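PDB 4BB7: chromatin structure-remodeling complex subunit RSC2 from Saccharomyces cerevisiae, which is a subunit of the RSC complex, which remodels chromatin and transfers histone octamers to naked DNA; this piece holds the histone H3-binding BAH domain. Local coordinates for residues F81-V86 with F169-P174. Numbering follows the deposited sequence.
Sequences FYKNEV and FKYPSP
Phe81 and Tyr171 form an antiparallel hydrogen-bonded pair: Phe81 N donates to Tyr171 O at 2.9 Å, and Tyr171 N to Phe81 O. The pair joins strand 80-82 to strand 166-172 in a second mixed sheet of this BAH-domain construct. The packed part centres on Phe81, whose ring edge meets the backbone of Ser173 (Phe81 CE2 to Ser173 CA, 4.1 Å), with His75 edge-to-face against the same ring. One residue on, Lys170 lays its aliphatic end over one face of the Tyr82 ring. Bends at chi2 (-73°) and chi4 (74°) bring the chain there, and Lys170 NZ sits 4.5 Å from the Tyr82 ring centroid, a cation-pi contact, while bonding Gly218 O. Phe109 stacks on Tyr82, whose OH reaches Glu129. Replacing Tyr82 with alanine would probably cost the Lys170 ammonium its aromatic partner and Glu129 its phenol. Tyr82 opens a type II turn to Glu85, whose OE1 accepts from Tyr82 N at 2.8 Å. The Lys83 side is looser: Lys83 CE brushes Tyr171 OH at 3.5 Å, NZ goes to Ile244 O, and a water bridges Lys83 N, in the turn, and Phe169 O. Glu85 OE1 lies 5.0 Å from Lys170 NZ, so this buried carboxylate, the pi face and the Gly218 carbonyl together would be expected to favour a charged lysine.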
loop_
_atom_site.group_PDB
_atom_site.type_symbol
_atom_site.label_atom_id
_atom_site.label_comp_id
_atom_site.label_asym_id
_atom_site.label_seq_id
_atom_site.Cartn_x
_atom_site.Cartn_y
_atom_site.Cartn_z
ATOM N N PHE A 81 20.355 25.363 7.218
ATOM C CA PHE A 81 20.338 24.221 6.311
ATOM C C PHE A 81 21.432 24.343 5.266
ATOM O O PHE A 81 21.821 25.447 4.894
ATOM C CB PHE A 81 18.987 24.123 5.597
ATOM C CG PHE A 81 17.816 23.963 6.520
ATOM C CD1 PHE A 81 17.448 22.710 6.984
ATOM C CD2 PHE A 81 17.074 25.064 6.915
ATOM C CE1 PHE A 81 16.369 22.558 7.830
ATOM C CE2 PHE A 81 15.990 24.919 7.760
ATOM C CZ PHE A 81 15.635 23.663 8.219
ATOM N N TYR A 82 21.927 23.209 4.787
ATOM C CA TYR A 82 22.877 23.217 3.685
ATOM C C TYR A 82 22.135 23.512 2.391
ATOM O O TYR A 82 20.916 23.343 2.314
ATOM C CB TYR A 82 23.601 21.874 3.577
ATOM C CG TYR A 82 24.321 21.476 4.844
ATOM C CD1 TYR A 82 25.550 22.033 5.173
ATOM C CD2 TYR A 82 23.766 20.549 5.716
ATOM C CE1 TYR A 82 26.211 21.673 6.334
ATOM C CE2 TYR A 82 24.419 20.181 6.879
ATOM C CZ TYR A 82 25.638 20.747 7.182
ATOM O OH TYR A 82 26.283 20.386 8.340
ATOM N N LYS A 83 22.863 23.972 1.383
ATOM C CA LYS A 83 22.286 24.101 0.056
ATOM C C LYS A 83 21.969 22.701 -0.453
ATOM O O LYS A 83 22.845 21.837 -0.504
ATOM C CB LYS A 83 23.245 24.818 -0.896
ATOM C CG LYS A 83 22.726 24.928 -2.320
ATOM C CD LYS A 83 23.426 26.035 -3.088
ATOM C CE LYS A 83 23.146 27.399 -2.467
ATOM N NZ LYS A 83 23.741 28.518 -3.261
ATOM N N ASN A 84 20.708 22.478 -0.805
ATOM C CA ASN A 84 20.262 21.173 -1.279
ATOM C C ASN A 84 20.175 20.114 -0.185
ATOM O O ASN A 84 20.327 18.924 -0.457
ATOM C CB ASN A 84 21.164 20.677 -2.409
ATOM C CG ASN A 84 21.070 21.538 -3.640
ATOM O OD1 ASN A 84 19.979 21.950 -4.049
ATOM N ND2 ASN A 84 22.218 21.821 -4.246
ATOM N N GLU A 85 19.923 20.544 1.048
ATOM C CA GLU A 85 19.788 19.601 2.154
ATOM C C GLU A 85 18.431 18.917 2.145
ATOM O O GLU A 85 17.417 19.542 1.835
ATOM C CB GLU A 85 20.004 20.286 3.507
ATOM C CG GLU A 85 19.784 19.339 4.689
ATOM C CD GLU A 85 20.104 19.960 6.040
ATOM O OE1 GLU A 85 20.674 21.072 6.078
ATOM O OE2 GLU A 85 19.782 19.324 7.068
ATOM N N VAL A 86 18.425 17.629 2.483
ATOM C CA VAL A 86 17.187 16.882 2.688
ATOM C C VAL A 86 17.257 16.085 3.990
ATOM O O VAL A 86 18.342 15.785 4.489
ATOM C CB VAL A 86 16.881 15.914 1.517
ATOM C CG1 VAL A 86 16.840 16.668 0.196
ATOM C CG2 VAL A 86 17.903 14.781 1.467
ATOM N N PHE A 169 28.612 26.314 3.631
ATOM C CA PHE A 169 27.745 27.450 3.890
ATOM C C PHE A 169 26.396 26.905 4.318
ATOM O O PHE A 169 25.831 26.040 3.648
ATOM C CB PHE A 169 27.558 28.303 2.633
ATOM C CG PHE A 169 28.778 29.079 2.228
ATOM C CD1 PHE A 169 29.063 30.302 2.813
ATOM C CD2 PHE A 169 29.626 28.599 1.243
ATOM C CE1 PHE A 169 30.175 31.025 2.435
ATOM C CE2 PHE A 169 30.740 29.316 0.861
ATOM C CZ PHE A 169 31.016 30.533 1.457
ATOM N N LYS A 170 25.889 27.395 5.443
ATOM C CA LYS A 170 24.539 27.068 5.879
ATOM C C LYS A 170 23.649 28.255 5.535
ATOM O O LYS A 170 24.130 29.381 5.437
ATOM C CB LYS A 170 24.503 26.793 7.384
ATOM C CG LYS A 170 24.872 25.372 7.787
ATOM C CD LYS A 170 23.764 24.400 7.428
ATOM C CE LYS A 170 23.851 23.121 8.242
ATOM N NZ LYS A 170 23.417 23.316 9.648
ATOM N N TYR A 171 22.357 28.001 5.346
ATOM C CA TYR A 171 21.433 29.038 4.902
ATOM C C TYR A 171 20.211 29.112 5.802
ATOM O O TYR A 171 19.756 28.096 6.316
ATOM C CB TYR A 171 21.016 28.792 3.448
ATOM C CG TYR A 171 22.189 28.730 2.497
ATOM C CD1 TYR A 171 23.010 27.608 2.445
ATOM C CD2 TYR A 171 22.485 29.794 1.662
ATOM C CE1 TYR A 171 24.093 27.549 1.581
ATOM C CE2 TYR A 171 23.563 29.747 0.793
ATOM C CZ TYR A 171 24.362 28.624 0.757
ATOM O OH TYR A 171 25.432 28.581 -0.107
ATOM N N PRO A 172 19.678 30.327 5.995
ATOM C CA PRO A 172 18.501 30.538 6.842
ATOM C C PRO A 172 17.262 29.885 6.238
ATOM O O PRO A 172 17.166 29.742 5.015
ATOM C CB PRO A 172 18.345 32.059 6.843
ATOM C CG PRO A 172 18.959 32.495 5.553
ATOM C CD PRO A 172 20.126 31.573 5.351
ATOM N N SER A 173 16.327 29.499 7.099
ATOM C CA SER A 173 15.125 28.790 6.684
ATOM C C SER A 173 14.390 29.503 5.560
ATOM O O SER A 173 14.229 30.723 5.595
ATOM C CB SER A 173 14.179 28.609 7.870
ATOM O OG SER A 173 12.959 28.023 7.453
ATOM N N PRO A 174 13.932 28.734 4.563
ATOM C CA PRO A 174 13.162 29.268 3.438
ATOM C C PRO A 174 11.739 29.651 3.850
ATOM O O PRO A 174 11.069 30.364 3.107
ATOM C CB PRO A 174 13.133 28.096 2.454
ATOM C CG PRO A 174 13.225 26.893 3.315
ATOM C CD PRO A 174 14.124 27.278 4.460
HETATM O O HOH W 1 25.754 24.212 1.667
#